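Local atomic coordinates of copper induced nitroreductase D (Lactococcus lactis, PDB entry 2WQF), a protein that binds flavin mononucleotide and acts as a copper-induced nitroreductase involved in defence against oxidative stress. Residues A[6-12]-A[138-143]; A[33-38]-A[132-137]; A[56-61]-A[92-98]. All blocks are in the same frame, centred on the assembly; numbering follows the deposited sequence.

Contact 1: A[6-12]-A[138-143]. With FMN (flavin mononucleotide), chain B.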
loop_
_atom_site.group_PDB
_atom_site.type_symbol
_atom_site.label_atom_id
_atom_site.label_comp_id
_atom_site.label_asym_id
_atom_site.label_seq_id
_atom_site.Cartn_x
_atom_site.Cartn_y
_atom_site.Cartn_z
ATOM N N SER A 6 14.986 6.522 -1.272
ATOM C CA SER A 6 14.542 5.354 -2.032
ATOM C C SER A 6 13.130 5.591 -2.546
ATOM O O SER A 6 12.824 5.270 -3.694
ATOM C CB SER A 6 14.589 4.073 -1.178
ATOM O OG SER A 6 15.922 3.771 -0.794
ATOM N N LEU A 7 12.271 6.159 -1.703
ATOM C CA LEU A 7 10.903 6.449 -2.120
ATOM C C LEU A 7 10.892 7.446 -3.266
ATOM O O LEU A 7 10.149 7.278 -4.233
ATOM C CB LEU A 7 10.051 6.999 -0.971
ATOM C CG LEU A 7 9.768 6.052 0.205
ATOM C CD1 LEU A 7 8.809 6.761 1.154
ATOM C CD2 LEU A 7 9.206 4.717 -0.230
ATOM N N GLU A 8 11.681 8.504 -3.131
ATOM C CA GLU A 8 11.737 9.551 -4.141
ATOM C C GLU A 8 12.249 9.008 -5.475
ATOM O O GLU A 8 11.823 9.468 -6.535
ATOM C CB GLU A 8 12.588 10.723 -3.633
ATOM C CG GLU A 8 12.500 11.958 -4.514
ATOM C CD GLU A 8 13.128 13.169 -3.873
ATOM O OE1 GLU A 8 13.698 13.035 -2.763
ATOM O OE2 GLU A 8 13.052 14.256 -4.489
ATOM N N ASN A 9 13.130 8.013 -5.423
ATOM C CA ASN A 9 13.747 7.470 -6.626
ATOM C C ASN A 9 12.823 6.552 -7.443
ATOM O O ASN A 9 13.045 6.344 -8.635
ATOM C CB ASN A 9 15.032 6.728 -6.250
ATOM C CG ASN A 9 15.817 6.269 -7.458
ATOM O OD1 ASN A 9 16.203 7.079 -8.310
ATOM N ND2 ASN A 9 16.047 4.967 -7.547
ATOM N N ARG A 10 11.795 6.011 -6.799
ATOM C CA ARG A 10 10.791 5.191 -7.472
ATOM C C ARG A 10 9.892 6.115 -8.286
ATOM O O ARG A 10 9.300 7.056 -7.741
ATOM C CB ARG A 10 9.933 4.408 -6.483
ATOM C CG ARG A 10 8.879 3.529 -7.156
ATOM C CD ARG A 10 7.564 3.508 -6.441
ATOM N NE ARG A 10 7.100 4.861 -6.246
ATOM C CZ ARG A 10 6.537 5.635 -7.178
ATOM N NH1 ARG A 10 6.216 5.157 -8.375
ATOM N NH2 ARG A 10 6.238 6.890 -6.876
ATOM N N ARG A 11 9.823 5.864 -9.591
ATOM C CA ARG A 11 8.975 6.617 -10.499
ATOM C C ARG A 11 8.342 5.697 -11.536
ATOM O O ARG A 11 8.806 4.579 -11.779
ATOM C CB ARG A 11 9.763 7.704 -11.222
ATOM C CG ARG A 11 10.344 8.783 -10.306
ATOM C CD ARG A 11 9.285 9.630 -9.619
ATOM N NE ARG A 11 8.376 10.252 -10.580
ATOM C CZ ARG A 11 8.673 11.321 -11.308
ATOM N NH1 ARG A 11 9.829 11.959 -11.139
ATOM N NH2 ARG A 11 7.791 11.780 -12.158
ATOM N N THR A 12 7.281 6.198 -12.155
ATOM C CA THR A 12 6.690 5.564 -13.324
ATOM C C THR A 12 7.602 5.783 -14.530
ATOM O O THR A 12 7.876 6.914 -14.946
ATOM C CB THR A 12 5.285 6.119 -13.592
ATOM O OG1 THR A 12 4.394 5.663 -12.574
ATOM C CG2 THR A 12 4.760 5.669 -14.943
ATOM N N TRP A 138 7.973 -2.262 -6.415
ATOM C CA TRP A 138 8.288 -1.199 -7.368
ATOM C C TRP A 138 9.516 -0.415 -6.892
ATOM O O TRP A 138 10.438 -0.137 -7.663
ATOM C CB TRP A 138 7.054 -0.293 -7.470
ATOM C CG TRP A 138 6.962 0.668 -8.612
ATOM C CD1 TRP A 138 7.945 1.050 -9.472
ATOM C CD2 TRP A 138 5.791 1.412 -8.974
ATOM N NE1 TRP A 138 7.434 1.968 -10.393
ATOM C CE2 TRP A 138 6.118 2.193 -10.092
ATOM C CE3 TRP A 138 4.482 1.455 -8.479
ATOM C CZ2 TRP A 138 5.185 3.037 -10.700
ATOM C CZ3 TRP A 138 3.566 2.295 -9.080
ATOM C CH2 TRP A 138 3.925 3.066 -10.187
ATOM N N THR A 139 9.503 -0.034 -5.624
ATOM C CA THR A 139 10.588 0.726 -5.060
ATOM C C THR A 139 11.863 -0.107 -4.960
ATOM O O THR A 139 12.965 0.390 -5.222
ATOM C CB THR A 139 10.207 1.301 -3.662
ATOM O OG1 THR A 139 9.001 2.061 -3.783
ATOM C CG2 THR A 139 11.317 2.175 -3.136
ATOM N N ALA A 140 11.728 -1.385 -4.611
ATOM C CA ALA A 140 12.892 -2.265 -4.546
ATOM C C ALA A 140 13.570 -2.391 -5.934
ATOM O O ALA A 140 14.802 -2.393 -6.058
ATOM C CB ALA A 140 12.506 -3.638 -3.980
ATOM N N LEU A 141 12.751 -2.501 -6.972
ATOM C CA LEU A 141 13.256 -2.564 -8.346
ATOM C C LEU A 141 13.978 -1.256 -8.705
ATOM O O LEU A 141 15.048 -1.279 -9.331
ATOM C CB LEU A 141 12.114 -2.833 -9.311
ATOM C CG LEU A 141 11.490 -4.227 -9.273
ATOM C CD1 LEU A 141 10.250 -4.274 -10.157
ATOM C CD2 LEU A 141 12.473 -5.280 -9.688
ATOM N N ALA A 142 13.424 -0.118 -8.298
ATOM C CA ALA A 142 14.058 1.162 -8.584
ATOM C C ALA A 142 15.431 1.224 -7.926
ATOM O O ALA A 142 16.364 1.805 -8.474
ATOM C CB ALA A 142 13.172 2.326 -8.139
ATOM N N GLU A 143 15.566 0.621 -6.741
ATOM C CA GLU A 143 16.856 0.619 -6.065
ATOM C C GLU A 143 17.904 -0.212 -6.820
ATOM O O GLU A 143 19.103 0.055 -6.710
ATOM C CB GLU A 143 16.714 0.163 -4.611
ATOM C CG GLU A 143 16.022 1.208 -3.744
ATOM C CD GLU A 143 16.894 2.432 -3.467
ATOM O OE1 GLU A 143 17.765 2.373 -2.548
ATOM O OE2 GLU A 143 16.707 3.449 -4.181
HETATM N N1 FMN B . -0.201 4.189 -14.148
HETATM C C2 FMN B . -0.575 3.637 -15.458
HETATM O O2 FMN B . 0.074 3.917 -16.440
HETATM N N3 FMN B . -1.761 2.836 -15.547
HETATM C C4 FMN B . -2.544 2.528 -14.451
HETATM O O4 FMN B . -3.468 1.772 -14.579
HETATM C C4A FMN B . -2.183 3.097 -13.149
HETATM N N5 FMN B . -2.874 2.905 -12.076
HETATM C C5A FMN B . -2.237 3.193 -10.750
HETATM C C6 FMN B . -2.874 2.631 -9.514
HETATM C C7 FMN B . -2.325 2.790 -8.316
HETATM C C7M FMN B . -3.030 2.229 -7.100
HETATM C C8 FMN B . -1.011 3.536 -8.216
HETATM C C8M FMN B . -0.328 3.668 -6.866
HETATM C C9 FMN B . -0.441 4.069 -9.302
HETATM C C9A FMN B . -1.074 3.888 -10.658
HETATM N N10 FMN B . -0.521 4.447 -11.851
HETATM C C10 FMN B . -0.947 3.939 -13.080
HETATM C "C1'" FMN B . 0.683 5.266 -11.815
HETATM C "C2'" FMN B . 0.386 6.641 -11.226
HETATM O "O2'" FMN B . -0.307 7.408 -12.177
HETATM C "C3'" FMN B . 1.720 7.269 -10.816
HETATM O "O3'" FMN B . 2.192 6.475 -9.745
HETATM C "C4'" FMN B . 1.520 8.715 -10.327
HETATM O "O4'" FMN B . 1.158 9.552 -11.415
HETATM C "C5'" FMN B . 2.771 9.273 -9.650
HETATM O "O5'" FMN B . 3.853 9.208 -10.568
HETATM P P FMN B . 5.186 8.345 -10.192
HETATM O O1P FMN B . 5.698 8.782 -8.879
HETATM O O2P FMN B . 4.783 6.821 -10.168
HETATM O O3P FMN B . 6.210 8.641 -11.372
#
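The indole of W138 carries R10 over one face and T12 at its edge. CG of R10 lies 3.7 Å from the centroid of the five-membered ring of W138 as a CH-pi contact, and the guanidinium follows over the six-membered ring in a cation-pi pair, CZ of R10 being 4.5 Å from that centroid. The two flat groups stand steeply, 76° apart, so the guanidinium meets the indole with its NH1 edge. Bends at chi2 and chi3 of R10 (-141° and 54°) fold its chain along the ring and present the guanidinium edge to the phosphate of FMN. NH1 of R10 donates to O2P of FMN at 2.8 Å, nearly straight, and its NH2 to O1P. T12 OG1 gives O2P a second donor, while T12 N and R11 NE share O3P. The extended segment R10-T12 that follows helix 3-9 is the phosphate-binding part of the nitroreductase FMN site, which Y14 and K189 also line. W138 NE1 donates to R11 O at 3.3 Å, from above the carbonyl plane, and more weakly to A148 O. Farther along helix 121-143, A142 CB packs on R10 CA at 3.8 Å. T139 OG1, bonded to V135 O, abuts CD of R10.

Contact 2: A[33-38]-A[132-137]. With FMN (flavin mononucleotide), chain C.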
loop_
_atom_site.group_PDB
_atom_site.type_symbol
_atom_site.label_atom_id
_atom_site.label_comp_id
_atom_site.label_asym_id
_atom_site.label_seq_id
_atom_site.Cartn_x
_atom_site.Cartn_y
_atom_site.Cartn_z
ATOM N N ALA A 33 10.835 -8.061 -1.063
ATOM C CA ALA A 33 9.981 -6.894 -0.890
ATOM C C ALA A 33 8.573 -7.316 -0.468
ATOM O O ALA A 33 7.965 -6.685 0.391
ATOM C CB ALA A 33 9.945 -6.060 -2.161
ATOM N N VAL A 34 8.060 -8.392 -1.047
ATOM C CA VAL A 34 6.758 -8.934 -0.651
ATOM C C VAL A 34 6.828 -9.567 0.754
ATOM O O VAL A 34 5.971 -9.323 1.617
ATOM C CB VAL A 34 6.276 -9.975 -1.665
ATOM C CG1 VAL A 34 4.999 -10.628 -1.173
ATOM C CG2 VAL A 34 6.086 -9.308 -3.017
ATOM N N ARG A 35 7.886 -10.331 0.997
ATOM C CA ARG A 35 8.056 -11.052 2.272
ATOM C C ARG A 35 7.991 -10.103 3.467
ATOM O O ARG A 35 7.346 -10.389 4.490
ATOM C CB ARG A 35 9.416 -11.764 2.261
ATOM C CG ARG A 35 9.728 -12.555 3.502
ATOM C CD ARG A 35 11.124 -13.137 3.451
ATOM N NE ARG A 35 11.318 -14.177 4.465
ATOM C CZ ARG A 35 10.924 -15.453 4.333
ATOM N NH1 ARG A 35 10.362 -15.876 3.215
ATOM N NH2 ARG A 35 11.108 -16.299 5.315
ATOM N N PHE A 36 8.661 -8.962 3.344
ATOM C CA PHE A 36 8.758 -8.010 4.448
ATOM C C PHE A 36 7.703 -6.931 4.463
ATOM O O PHE A 36 7.814 -5.983 5.229
ATOM C CB PHE A 36 10.153 -7.428 4.504
ATOM C CG PHE A 36 11.214 -8.473 4.701
ATOM C CD1 PHE A 36 11.134 -9.360 5.767
ATOM C CD2 PHE A 36 12.272 -8.585 3.814
ATOM C CE1 PHE A 36 12.101 -10.319 5.962
ATOM C CE2 PHE A 36 13.233 -9.543 3.992
ATOM C CZ PHE A 36 13.145 -10.428 5.069
ATOM N N SER A 37 6.658 -7.115 3.669
ATOM C CA SER A 37 5.497 -6.224 3.684
ATOM C C SER A 37 4.480 -6.700 4.726
ATOM O O SER A 37 4.177 -7.898 4.818
ATOM C CB SER A 37 4.812 -6.218 2.324
ATOM O OG SER A 37 5.620 -5.622 1.325
ATOM N N PRO A 38 3.923 -5.767 5.501
ATOM C CA PRO A 38 2.885 -6.138 6.480
ATOM C C PRO A 38 1.520 -6.365 5.815
ATOM O O PRO A 38 1.183 -5.739 4.799
ATOM C CB PRO A 38 2.828 -4.924 7.377
ATOM C CG PRO A 38 3.151 -3.777 6.464
ATOM C CD PRO A 38 4.178 -4.316 5.482
ATOM N N ILE A 132 0.255 -2.154 -0.942
ATOM C CA ILE A 132 1.475 -2.217 -0.147
ATOM C C ILE A 132 2.551 -3.045 -0.858
ATOM O O ILE A 132 3.679 -2.576 -1.061
ATOM C CB ILE A 132 1.157 -2.806 1.239
ATOM C CG1 ILE A 132 0.377 -1.777 2.081
ATOM C CG2 ILE A 132 2.409 -3.248 1.982
ATOM C CD1 ILE A 132 -0.292 -2.391 3.310
ATOM N N ILE A 133 2.229 -4.267 -1.262
ATOM C CA ILE A 133 3.276 -5.116 -1.849
ATOM C C ILE A 133 3.666 -4.616 -3.247
ATOM O O ILE A 133 4.833 -4.710 -3.630
ATOM C CB ILE A 133 2.923 -6.623 -1.863
ATOM C CG1 ILE A 133 1.706 -6.947 -2.712
ATOM C CG2 ILE A 133 2.764 -7.122 -0.401
ATOM C CD1 ILE A 133 1.507 -8.457 -2.897
ATOM N N SER A 134 2.715 -4.018 -3.965
ATOM C CA SER A 134 3.004 -3.496 -5.299
ATOM C C SER A 134 4.056 -2.378 -5.231
ATOM O O SER A 134 5.020 -2.377 -6.017
ATOM C CB SER A 134 1.733 -2.986 -5.997
ATOM O OG SER A 134 0.823 -4.036 -6.201
ATOM N N VAL A 135 3.884 -1.420 -4.308
ATOM C CA VAL A 135 4.815 -0.285 -4.238
ATOM C C VAL A 135 6.131 -0.690 -3.603
ATOM O O VAL A 135 7.171 -0.152 -3.956
ATOM C CB VAL A 135 4.234 0.999 -3.549
ATOM C CG1 VAL A 135 2.997 1.449 -4.271
ATOM C CG2 VAL A 135 3.948 0.765 -2.053
ATOM N N ASN A 136 6.099 -1.658 -2.674
ATOM C CA ASN A 136 7.347 -2.102 -2.092
ATOM C C ASN A 136 8.221 -2.785 -3.158
ATOM O O ASN A 136 9.436 -2.589 -3.191
ATOM C CB ASN A 136 7.144 -2.993 -0.834
ATOM C CG ASN A 136 6.896 -2.177 0.416
ATOM O OD1 ASN A 136 7.176 -0.974 0.441
ATOM N ND2 ASN A 136 6.354 -2.813 1.450
ATOM N N VAL A 137 7.606 -3.607 -4.000
ATOM C CA VAL A 137 8.318 -4.247 -5.093
ATOM C C VAL A 137 8.838 -3.196 -6.083
ATOM O O VAL A 137 9.993 -3.210 -6.494
ATOM C CB VAL A 137 7.440 -5.290 -5.811
ATOM C CG1 VAL A 137 8.078 -5.737 -7.118
ATOM C CG2 VAL A 137 7.199 -6.498 -4.905
HETATM N N1 FMN C . -2.464 -4.610 13.800
HETATM C C2 FMN C . -3.304 -4.251 14.950
HETATM O O2 FMN C . -2.869 -4.359 16.074
HETATM N N3 FMN C . -4.659 -3.852 14.708
HETATM C C4 FMN C . -5.198 -3.753 13.439
HETATM O O4 FMN C . -6.308 -3.319 13.300
HETATM C C4A FMN C . -4.366 -4.134 12.293
HETATM N N5 FMN C . -4.790 -4.118 11.074
HETATM C C5A FMN C . -3.785 -4.145 9.962
HETATM C C6 FMN C . -4.230 -3.755 8.585
HETATM C C7 FMN C . -3.376 -3.692 7.570
HETATM C C7M FMN C . -3.890 -3.324 6.195
HETATM C C8 FMN C . -1.918 -3.999 7.833
HETATM C C8M FMN C . -0.910 -3.864 6.704
HETATM C C9 FMN C . -1.504 -4.377 9.047
HETATM C C9A FMN C . -2.482 -4.451 10.193
HETATM N N10 FMN C . -2.103 -4.862 11.508
HETATM C C10 FMN C . -2.957 -4.557 12.569
HETATM C "C1'" FMN C . -0.738 -5.274 11.808
HETATM C "C2'" FMN C . -0.446 -6.651 11.218
HETATM O "O2'" FMN C . -1.088 -7.629 11.994
HETATM C "C3'" FMN C . 1.074 -6.827 11.182
HETATM O "O3'" FMN C . 1.535 -5.885 10.232
HETATM C "C4'" FMN C . 1.452 -8.244 10.716
HETATM O "O4'" FMN C . 1.100 -9.195 11.710
HETATM C "C5'" FMN C . 2.940 -8.369 10.397
HETATM O "O5'" FMN C . 3.685 -8.015 11.554
HETATM P P FMN C . 4.743 -6.774 11.490
HETATM O O1P FMN C . 5.675 -6.983 10.366
HETATM O O2P FMN C . 3.916 -5.445 11.305
HETATM O O3P FMN C . 5.478 -6.791 12.900
#
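S37 OG is gripped from two sides of the contact: S37 OG donates to A33 O at 2.7 Å and accepts ND2 of N136 at 2.9 Å. The second bond is almost linear (176°), and OG lies in the amide plane of N136, which helps set the rotation of that amide. With its OG turned away from its own carbonyl carbon (chi1 -67°), S37 reaches back over the end of helix 23-35, where F36 has already left helical geometry. CB of S37 meanwhile packs on CG2 of I133 at 3.5 Å and on CG2 of I132. Replacing S37 by an alanine would probably leave the N136 amide without its acceptor, free to turn, and A33 O without this donor. V34 and V137 run alongside each other in the same direction, CG2 of V34 being 3.6 Å from CG2 of V137. CB of A33 sits against CA of V137. Strands 46-52 and 97-104 cover this side through L48 and F101. At the other end P38 CB comes within 3.3 Å of O3' of an FMN held by R10 and R11 of the second subunit, and I132 CD1 meets its C8M methyl. Such a flavin site at the dimer interface is characteristic of the nitroreductase fold.

Contact 3: A[56-61]-A[92-98]; sequences QDKLWD and FKAAFGT
K93 and D61 form a salt bridge at the surface, NZ of K93 standing 2.8 Å from OD2 of D61, which receives it on its syn lone pair. Deeper in, T98 OG1 joins two side chains of helix 53-73. T98 OG1 donates to OE1 of Q56 at 2.7 Å, on a lone pair in the carbonyl plane. NE1 of W60 in turn donates to T98 OG1 at 3.0 Å, in the plane of the indole. The other end of the Q56 amide turns to the backbone: NE2 of Q56 donates to K93 O at 3.1 Å, approaching from above the carbonyl plane. A bend at chi2 of Q56 (68°) brings its amide under the turn that leads from helix 88-93 into strand 97-104. That strand opens with a classic beta bulge, F96 and G97 both facing F179 of strand 171-182, and it belongs to the central antiparallel sheet of the nitroreductase fold. R18 donates to K93 O and A95 O, two carbonyls of this turn, and also holds D57 OD1 in a salt bridge. The W60 indole is sandwiched, F92 CB lying 3.5 Å from the centroid of its six-membered ring and L59 CD2 covering the opposite face. The F92 ring meets that of W60 obliquely, planes 37° apart, and its side chain also touches Q151 of the FMN site. CD2 of L59 packs on CG2 of T98.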
loop_
_atom_site.group_PDB
_atom_site.type_symbol
_atom_site.label_atom_id
_atom_site.label_comp_id
_atom_site.label_asym_id
_atom_site.label_seq_id
_atom_site.Cartn_x
_atom_site.Cartn_y
_atom_site.Cartn_z
ATOM N N GLN A 56 6.836 -13.213 -21.036
ATOM C CA GLN A 56 6.589 -11.781 -21.135
ATOM C C GLN A 56 6.029 -11.450 -22.543
ATOM O O GLN A 56 5.043 -10.728 -22.686
ATOM C CB GLN A 56 7.899 -11.043 -20.864
ATOM C CG GLN A 56 8.002 -9.605 -21.371
ATOM C CD GLN A 56 7.094 -8.634 -20.656
ATOM O OE1 GLN A 56 6.387 -8.999 -19.709
ATOM N NE2 GLN A 56 7.111 -7.376 -21.105
ATOM N N ASP A 57 6.654 -11.996 -23.576
ATOM C CA ASP A 57 6.153 -11.800 -24.938
ATOM C C ASP A 57 4.725 -12.354 -25.088
ATOM O O ASP A 57 3.872 -11.731 -25.708
ATOM C CB ASP A 57 7.046 -12.527 -25.936
ATOM C CG ASP A 57 8.398 -11.897 -26.095
ATOM O OD1 ASP A 57 8.558 -10.730 -25.700
ATOM O OD2 ASP A 57 9.292 -12.578 -26.657
ATOM N N LYS A 58 4.473 -13.535 -24.516
ATOM C CA LYS A 58 3.175 -14.200 -24.644
ATOM C C LYS A 58 2.063 -13.411 -23.971
ATOM O O LYS A 58 0.962 -13.291 -24.506
ATOM C CB LYS A 58 3.238 -15.620 -24.064
ATOM C CG LYS A 58 1.941 -16.394 -24.130
ATOM C CD LYS A 58 2.209 -17.897 -24.035
ATOM C CE LYS A 58 1.080 -18.724 -24.646
ATOM N NZ LYS A 58 1.420 -20.183 -24.735
ATOM N N LEU A 59 2.330 -12.888 -22.785
ATOM C CA LEU A 59 1.325 -12.115 -22.062
ATOM C C LEU A 59 0.816 -10.983 -22.940
ATOM O O LEU A 59 -0.392 -10.813 -23.117
ATOM C CB LEU A 59 1.890 -11.525 -20.770
ATOM C CG LEU A 59 0.938 -10.550 -20.060
ATOM C CD1 LEU A 59 -0.314 -11.267 -19.583
ATOM C CD2 LEU A 59 1.634 -9.902 -18.899
ATOM N N TRP A 60 1.727 -10.205 -23.491
ATOM C CA TRP A 60 1.314 -9.001 -24.216
ATOM C C TRP A 60 0.776 -9.297 -25.625
ATOM O O TRP A 60 -0.233 -8.716 -26.050
ATOM C CB TRP A 60 2.445 -7.951 -24.193
ATOM C CG TRP A 60 2.647 -7.507 -22.773
ATOM C CD1 TRP A 60 3.588 -7.960 -21.894
ATOM C CD2 TRP A 60 1.827 -6.577 -22.035
ATOM N NE1 TRP A 60 3.412 -7.360 -20.673
ATOM C CE2 TRP A 60 2.330 -6.524 -20.728
ATOM C CE3 TRP A 60 0.700 -5.808 -22.357
ATOM C CZ2 TRP A 60 1.769 -5.718 -19.742
ATOM C CZ3 TRP A 60 0.154 -5.009 -21.388
ATOM C CH2 TRP A 60 0.698 -4.958 -20.089
ATOM N N ASP A 61 1.410 -10.216 -26.341
ATOM C CA ASP A 61 1.026 -10.466 -27.720
ATOM C C ASP A 61 -0.184 -11.368 -27.832
ATOM O O ASP A 61 -1.029 -11.174 -28.701
ATOM C CB ASP A 61 2.167 -11.129 -28.481
ATOM C CG ASP A 61 3.178 -10.137 -29.011
ATOM O OD1 ASP A 61 2.892 -8.923 -29.086
ATOM O OD2 ASP A 61 4.272 -10.601 -29.356
ATOM N N PHE A 92 4.917 -1.978 -23.508
ATOM C CA PHE A 92 4.850 -2.867 -22.355
ATOM C C PHE A 92 5.577 -4.165 -22.682
ATOM O O PHE A 92 6.357 -4.655 -21.878
ATOM C CB PHE A 92 3.400 -3.138 -21.941
ATOM C CG PHE A 92 2.671 -1.923 -21.503
ATOM C CD1 PHE A 92 3.266 -1.015 -20.652
ATOM C CD2 PHE A 92 1.369 -1.697 -21.915
ATOM C CE1 PHE A 92 2.583 0.107 -20.231
ATOM C CE2 PHE A 92 0.678 -0.580 -21.506
ATOM C CZ PHE A 92 1.291 0.328 -20.671
ATOM N N LYS A 93 5.348 -4.708 -23.878
ATOM C CA LYS A 93 6.039 -5.928 -24.323
ATOM C C LYS A 93 7.560 -5.777 -24.323
ATOM O O LYS A 93 8.272 -6.702 -23.934
ATOM C CB LYS A 93 5.569 -6.352 -25.724
ATOM C CG LYS A 93 6.205 -7.653 -26.185
ATOM C CD LYS A 93 5.732 -8.091 -27.572
ATOM C CE LYS A 93 6.878 -8.728 -28.328
ATOM N NZ LYS A 93 6.538 -9.056 -29.729
ATOM N N ALA A 94 8.046 -4.618 -24.778
ATOM C CA ALA A 94 9.470 -4.357 -24.885
ATOM C C ALA A 94 10.222 -4.424 -23.552
ATOM O O ALA A 94 11.452 -4.543 -23.538
ATOM C CB ALA A 94 9.690 -3.001 -25.545
ATOM N N ALA A 95 9.494 -4.348 -22.436
ATOM C CA ALA A 95 10.090 -4.438 -21.107
ATOM C C ALA A 95 10.675 -5.833 -20.861
ATOM O O ALA A 95 10.396 -6.777 -21.592
ATOM C CB ALA A 95 9.040 -4.105 -20.050
ATOM N N PHE A 96 11.458 -5.965 -19.803
ATOM C CA PHE A 96 12.059 -7.260 -19.445
ATOM C C PHE A 96 11.030 -8.251 -18.910
ATOM O O PHE A 96 11.111 -9.447 -19.154
ATOM C CB PHE A 96 13.151 -7.055 -18.390
ATOM C CG PHE A 96 13.906 -8.300 -18.051
ATOM C CD1 PHE A 96 14.910 -8.764 -18.875
ATOM C CD2 PHE A 96 13.655 -8.975 -16.869
ATOM C CE1 PHE A 96 15.628 -9.899 -18.571
ATOM C CE2 PHE A 96 14.362 -10.112 -16.562
ATOM C CZ PHE A 96 15.353 -10.566 -17.411
ATOM N N GLY A 97 10.061 -7.755 -18.149
ATOM C CA GLY A 97 9.089 -8.644 -17.544
ATOM C C GLY A 97 7.871 -7.932 -17.012
ATOM O O GLY A 97 7.784 -6.693 -17.045
ATOM N N THR A 98 6.950 -8.731 -16.481
ATOM C CA THR A 98 5.706 -8.239 -15.878
ATOM C C THR A 98 5.473 -9.042 -14.598
ATOM O O THR A 98 5.528 -10.273 -14.594
ATOM C CB THR A 98 4.473 -8.343 -16.811
ATOM O OG1 THR A 98 4.744 -7.653 -18.034
ATOM C CG2 THR A 98 3.266 -7.710 -16.196
#

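In the fold
From the N terminus, helix 3-9 and the extended segment after it come first, and contact 1 closes the longest loop by bringing them onto the C-terminal part of helix 121-143. Helix 23-35 follows and returns to the preceding turns of that same helix in contact 2, whose loop lies wholly within the first. Contact 3 is innermost, tying helix 53-73 to the end of helix 88-93 and the start of strand 97-104. None of the three loops cross. Contacts 1 and 2 share helix 121-143, touch through A140 and A33, and both reach the second subunit. Contact 3 lies across the chain's centre from contact 2, about 22 Å away between centres.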